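Enoyl-CoA hydratase/isomerase (Mycobacterium abscessus, PDB 3QXZ) probably catalyses the hydration or double-bond isomerisation of enoyl-CoA thioesters, as a trimeric member of the crotonase-like enoyl-CoA hydratase/isomerase family. Local coordinates at residues A[124-129]-A[184-189]; A[203-208]-A[259-264]. One frame throughout, in Å; residues are numbered along the deposited sequence.

Following the chain from the N terminus, interaction 1 comes first: 124-129 is the end of strand 122-126 and the turn after it, and after an excursion that is about half helical the chain returns through strand 182-184 to lie beside it, closing a loop of 54 residues. Helix 186-203 then carries the chain away from the sheet, and interaction 2 opens at its end, where 203-208 turns into helix 206-222. A second, mostly helical loop is closed when the C-terminal segment 259-264 comes back to this turn. The two loops follow in series, neither nesting nor crossing. Interaction 1 lies at an edge of the crotonase-fold sheet, interaction 2 in the helical C-terminal region; their nearest atoms lie about 15 Å apart.

Interaction 1 of 2, residues A[124-129]-A[184-189]; sequences ILAEEG and LPAGKV
Strand 182-184, the last strand of the six-stranded crotonase-fold sheet within this chain, pairs in parallel with strand 122-126, and the contact continues into the residues that lead into helix 186-203. Leu184 bonds to both sides of Ala126: its N donates to Leu125 O at 3.0 Å, and its O accepts from Glu127 N at 2.8 Å. Leu184 O also receives a CA-H...O contact from Ala126 CA. At the end of the strand, Ala126 to Gly129 form a type I turn that brings Glu128 beside Ala186. Bent at its second torsion (chi2 91°), Glu128 folds back so that OE1 takes the N-H of Ala186 on its syn side, 2.8 Å from that N. The chain of Glu127, extended beyond CG, lies alongside the Pro185 ring. Val189 divides its two methyls between strand residues: CG1 rests 3.9 Å from Ile124 CG2, and CG2 sits 4.1 Å from Ala126 CB. Ala126 CB also meets Ala186 CB at 3.8 Å, while Ile124 CG2 touches Leu184 CD1. Ala192 and Ala193 of the same helix extend this apolar layer over Ile124. The Glu128 carboxylate thus satisfies the Ala186 N-H just past the two backbone bonds of Leu184, so that a side chain carries the hydrogen bonding between the segments beyond the last strand bridge.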
loop_
_atom_site.group_PDB
_atom_site.type_symbol
_atom_site.label_atom_id
_atom_site.label_comp_id
_atom_site.label_asym_id
_atom_site.label_seq_id
_atom_site.Cartn_x
_atom_site.Cartn_y
_atom_site.Cartn_z
ATOM N N ILE A 124 -7.038 12.444 10.710
ATOM C CA ILE A 124 -8.230 13.135 10.223
ATOM C C ILE A 124 -7.751 14.519 9.819
ATOM O O ILE A 124 -7.133 15.226 10.640
ATOM C CB ILE A 124 -9.312 13.215 11.318
ATOM C CG1 ILE A 124 -9.727 11.797 11.756
ATOM C CG2 ILE A 124 -10.541 14.010 10.805
ATOM C CD1 ILE A 124 -10.723 11.814 12.940
ATOM N N LEU A 125 -7.998 14.889 8.556
ATOM C CA LEU A 125 -7.492 16.162 8.001
ATOM C C LEU A 125 -8.592 17.175 7.708
ATOM O O LEU A 125 -9.684 16.822 7.267
ATOM C CB LEU A 125 -6.654 15.922 6.722
ATOM C CG LEU A 125 -5.151 15.686 6.886
ATOM C CD1 LEU A 125 -4.835 14.449 7.723
ATOM C CD2 LEU A 125 -4.487 15.553 5.497
ATOM N N ALA A 126 -8.246 18.434 7.925
ATOM C CA ALA A 126 -9.122 19.569 7.619
ATOM C C ALA A 126 -9.171 19.800 6.108
ATOM O O ALA A 126 -8.125 19.949 5.458
ATOM C CB ALA A 126 -8.594 20.806 8.307
ATOM N N GLU A 127 -10.389 19.913 5.565
ATOM C CA GLU A 127 -10.560 20.205 4.134
ATOM C C GLU A 127 -9.898 21.507 3.668
ATOM O O GLU A 127 -9.445 21.607 2.521
ATOM C CB GLU A 127 -12.053 20.176 3.765
ATOM C CG GLU A 127 -12.595 18.748 3.729
ATOM C CD GLU A 127 -14.117 18.674 3.821
ATOM O OE1 GLU A 127 -14.783 19.731 3.819
ATOM O OE2 GLU A 127 -14.648 17.544 3.897
ATOM N N GLU A 128 -9.823 22.482 4.564
ATOM C CA GLU A 128 -9.284 23.815 4.232
ATOM C C GLU A 128 -7.762 23.904 4.322
ATOM O O GLU A 128 -7.177 24.932 3.966
ATOM C CB GLU A 128 -9.921 24.886 5.131
ATOM C CG GLU A 128 -11.448 24.993 5.042
ATOM C CD GLU A 128 -12.189 24.119 6.056
ATOM O OE1 GLU A 128 -11.616 23.133 6.583
ATOM O OE2 GLU A 128 -13.373 24.416 6.332
ATOM N N GLY A 129 -7.112 22.831 4.796
ATOM C CA GLY A 129 -5.669 22.894 5.063
ATOM C C GLY A 129 -4.783 22.790 3.828
ATOM O O GLY A 129 -5.161 22.169 2.834
ATOM N N LEU A 184 -12.635 16.423 6.946
ATOM C CA LEU A 184 -13.787 17.158 7.481
ATOM C C LEU A 184 -13.492 18.635 7.454
ATOM O O LEU A 184 -12.335 19.041 7.371
ATOM C CB LEU A 184 -14.049 16.753 8.940
ATOM C CG LEU A 184 -14.615 15.360 9.169
ATOM C CD1 LEU A 184 -14.540 15.003 10.642
ATOM C CD2 LEU A 184 -16.059 15.273 8.656
ATOM N N PRO A 185 -14.541 19.466 7.562
ATOM C CA PRO A 185 -14.283 20.879 7.787
ATOM C C PRO A 185 -13.404 21.037 9.023
ATOM O O PRO A 185 -13.551 20.277 9.998
ATOM C CB PRO A 185 -15.680 21.453 8.044
ATOM C CG PRO A 185 -16.579 20.544 7.276
ATOM C CD PRO A 185 -15.984 19.167 7.475
ATOM N N ALA A 186 -12.489 21.995 8.981
ATOM C CA ALA A 186 -11.503 22.199 10.051
ATOM C C ALA A 186 -12.080 22.180 11.461
ATOM O O ALA A 186 -11.519 21.549 12.363
ATOM C CB ALA A 186 -10.741 23.491 9.829
ATOM N N GLY A 187 -13.194 22.880 11.647
ATOM C CA GLY A 187 -13.817 22.990 12.973
ATOM C C GLY A 187 -14.429 21.718 13.539
ATOM O O GLY A 187 -14.825 21.682 14.711
ATOM N N LYS A 188 -14.506 20.684 12.705
ATOM C CA LYS A 188 -15.083 19.393 13.067
ATOM C C LYS A 188 -13.992 18.330 13.322
ATOM O O LYS A 188 -14.267 17.272 13.880
ATOM C CB LYS A 188 -16.020 18.901 11.952
ATOM C CG LYS A 188 -17.261 19.796 11.695
ATOM C CD LYS A 188 -18.207 19.791 12.894
ATOM C CE LYS A 188 -19.404 20.719 12.690
ATOM N NZ LYS A 188 -20.237 20.778 13.929
ATOM N N VAL A 189 -12.757 18.626 12.943
ATOM C CA VAL A 189 -11.680 17.609 12.980
ATOM C C VAL A 189 -11.353 17.109 14.393
ATOM O O VAL A 189 -11.337 15.884 14.634
ATOM C CB VAL A 189 -10.404 18.154 12.300
ATOM C CG1 VAL A 189 -9.211 17.223 12.546
ATOM C CG2 VAL A 189 -10.624 18.315 10.783
#

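Interaction 2 of 2, residues A[203-208]-A[259-264]; sequences NVAPES and PRWAGQ. With EDO (1,2-ethanediol), chain H.
Glu207 OE1 is gripped by two waters that link it to the backbone of Gln264 near the C-terminus: water 1 donates to Glu207 OE1 at 2.9 Å and accepts from Gln264 N, while water 2 donates to the same OE1 at 2.6 Å and also to Gln264 O. The contact joins the turn between helices 186-203 and 206-222 to the C-terminal tail of the crotonase-like chain. The first torsion of Glu207 (chi1 -164°) swings CG away from its own backbone N and toward the tail, 3.7 Å from Gln264 CG; its OE2 forms a salt bridge to Arg239. At the centre, the Trp261 indole is sandwiched. Ala205, the N-cap residue of helix 206-222, covers one face in a CH-pi contact, its CB 3.7 Å from the six-membered ring centroid and 8° off the normal, while Pro259 CB lies over the opposite face toward the rim. Asn203 O approaches the ring edge, 3.5 Å from Trp261 CZ2. Arg137 of the second subunit also packs on Trp261, placing this turn at a subunit interface. Further along, Pro206 CD lies 3.5 Å from Trp261 CB, and Pro206 CG rests 3.8 Å from Gly263 CA.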
loop_
_atom_site.group_PDB
_atom_site.type_symbol
_atom_site.label_atom_id
_atom_site.label_comp_id
_atom_site.label_asym_id
_atom_site.label_seq_id
_atom_site.Cartn_x
_atom_site.Cartn_y
_atom_site.Cartn_z
ATOM N N ASN A 203 -14.507 1.183 24.710
ATOM C CA ASN A 203 -14.982 -0.069 24.131
ATOM C C ASN A 203 -13.938 -1.014 23.587
ATOM O O ASN A 203 -14.291 -2.118 23.160
ATOM C CB ASN A 203 -16.016 0.223 23.050
ATOM C CG ASN A 203 -17.244 0.877 23.624
ATOM O OD1 ASN A 203 -17.839 0.364 24.572
ATOM N ND2 ASN A 203 -17.599 2.022 23.095
ATOM N N VAL A 204 -12.667 -0.610 23.635
ATOM C CA VAL A 204 -11.576 -1.469 23.149
ATOM C C VAL A 204 -10.709 -1.868 24.340
ATOM O O VAL A 204 -10.313 -1.019 25.144
ATOM C CB VAL A 204 -10.744 -0.735 22.076
ATOM C CG1 VAL A 204 -9.461 -1.521 21.725
ATOM C CG2 VAL A 204 -11.605 -0.462 20.827
ATOM N N ALA A 205 -10.429 -3.159 24.485
ATOM C CA ALA A 205 -9.666 -3.625 25.654
ATOM C C ALA A 205 -8.237 -3.061 25.616
ATOM O O ALA A 205 -7.632 -2.989 24.539
ATOM C CB ALA A 205 -9.635 -5.145 25.715
ATOM N N PRO A 206 -7.677 -2.664 26.773
ATOM C CA PRO A 206 -6.337 -2.030 26.763
ATOM C C PRO A 206 -5.244 -2.920 26.185
ATOM O O PRO A 206 -4.459 -2.469 25.336
ATOM C CB PRO A 206 -6.061 -1.705 28.245
ATOM C CG PRO A 206 -7.214 -2.254 29.022
ATOM C CD PRO A 206 -8.317 -2.645 28.106
ATOM N N GLU A 207 -5.183 -4.182 26.605
ATOM C CA GLU A 207 -4.134 -5.065 26.106
ATOM C C GLU A 207 -4.384 -5.445 24.645
ATOM O O GLU A 207 -3.438 -5.652 23.875
ATOM C CB GLU A 207 -3.963 -6.302 27.008
ATOM C CG GLU A 207 -2.659 -7.057 26.769
ATOM C CD GLU A 207 -1.388 -6.305 27.153
ATOM O OE1 GLU A 207 -1.443 -5.225 27.795
ATOM O OE2 GLU A 207 -0.314 -6.819 26.808
ATOM N N SER A 208 -5.651 -5.575 24.250
ATOM C CA SER A 208 -5.988 -5.829 22.843
ATOM C C SER A 208 -5.423 -4.717 21.942
ATOM O O SER A 208 -4.777 -4.999 20.914
ATOM C CB SER A 208 -7.509 -5.888 22.686
ATOM O OG SER A 208 -8.038 -7.035 23.328
ATOM N N PRO A 259 -18.190 -2.519 28.880
ATOM C CA PRO A 259 -17.232 -3.461 29.441
ATOM C C PRO A 259 -16.427 -2.830 30.586
ATOM O O PRO A 259 -16.159 -1.629 30.556
ATOM C CB PRO A 259 -16.339 -3.805 28.239
ATOM C CG PRO A 259 -16.430 -2.612 27.330
ATOM C CD PRO A 259 -17.847 -2.098 27.504
ATOM N N ARG A 260 -16.090 -3.643 31.582
ATOM C CA ARG A 260 -15.274 -3.214 32.716
ATOM C C ARG A 260 -13.892 -3.803 32.542
ATOM O O ARG A 260 -13.582 -4.854 33.084
ATOM C CB ARG A 260 -15.918 -3.681 34.037
ATOM C CG ARG A 260 -17.323 -3.185 34.217
ATOM C CD ARG A 260 -17.901 -3.625 35.552
ATOM N NE ARG A 260 -19.247 -3.095 35.719
ATOM C CZ ARG A 260 -19.826 -2.868 36.901
ATOM N NH1 ARG A 260 -19.180 -3.121 38.040
ATOM N NH2 ARG A 260 -21.055 -2.375 36.939
ATOM N N TRP A 261 -13.062 -3.133 31.748
ATOM C CA TRP A 261 -11.748 -3.688 31.447
ATOM C C TRP A 261 -10.803 -3.638 32.648
ATOM O O TRP A 261 -10.758 -2.627 33.369
ATOM C CB TRP A 261 -11.105 -2.945 30.277
ATOM C CG TRP A 261 -11.883 -2.846 29.012
ATOM C CD1 TRP A 261 -12.223 -1.687 28.385
ATOM C CD2 TRP A 261 -12.370 -3.916 28.181
ATOM N NE1 TRP A 261 -12.894 -1.955 27.213
ATOM C CE2 TRP A 261 -12.992 -3.315 27.052
ATOM C CE3 TRP A 261 -12.352 -5.318 28.281
ATOM C CZ2 TRP A 261 -13.577 -4.071 26.029
ATOM C CZ3 TRP A 261 -12.950 -6.077 27.267
ATOM C CH2 TRP A 261 -13.551 -5.445 26.158
ATOM N N ALA A 262 -10.044 -4.714 32.831
ATOM C CA ALA A 262 -9.033 -4.770 33.899
ATOM C C ALA A 262 -7.623 -4.552 33.372
ATOM O O ALA A 262 -6.739 -4.134 34.128
ATOM C CB ALA A 262 -9.102 -6.102 34.619
ATOM N N GLY A 263 -7.396 -4.846 32.088
ATOM C CA GLY A 263 -6.039 -4.863 31.527
ATOM C C GLY A 263 -5.216 -5.976 32.150
ATOM O O GLY A 263 -5.750 -6.817 32.891
ATOM N N GLN A 264 -3.915 -5.985 31.871
ATOM C CA GLN A 264 -3.019 -6.936 32.537
ATOM C C GLN A 264 -1.614 -6.389 32.755
ATOM O O GLN A 264 -1.218 -5.427 32.103
ATOM C CB GLN A 264 -2.978 -8.281 31.802
ATOM C CG GLN A 264 -2.677 -8.215 30.309
ATOM C CD GLN A 264 -2.653 -9.598 29.691
ATOM O OE1 GLN A 264 -3.511 -9.948 28.857
ATOM N NE2 GLN A 264 -1.690 -10.412 30.120
HETATM C C1 EDO H . -2.498 0.660 25.492
HETATM O O1 EDO H . -3.472 0.233 24.538
HETATM C C2 EDO H . -3.090 1.874 26.188
HETATM O O2 EDO H . -4.188 1.490 27.052
HETATM O O HOH W 1 -3.297 -4.140 29.723
HETATM O O HOH W 2 0.440 -5.324 29.644
#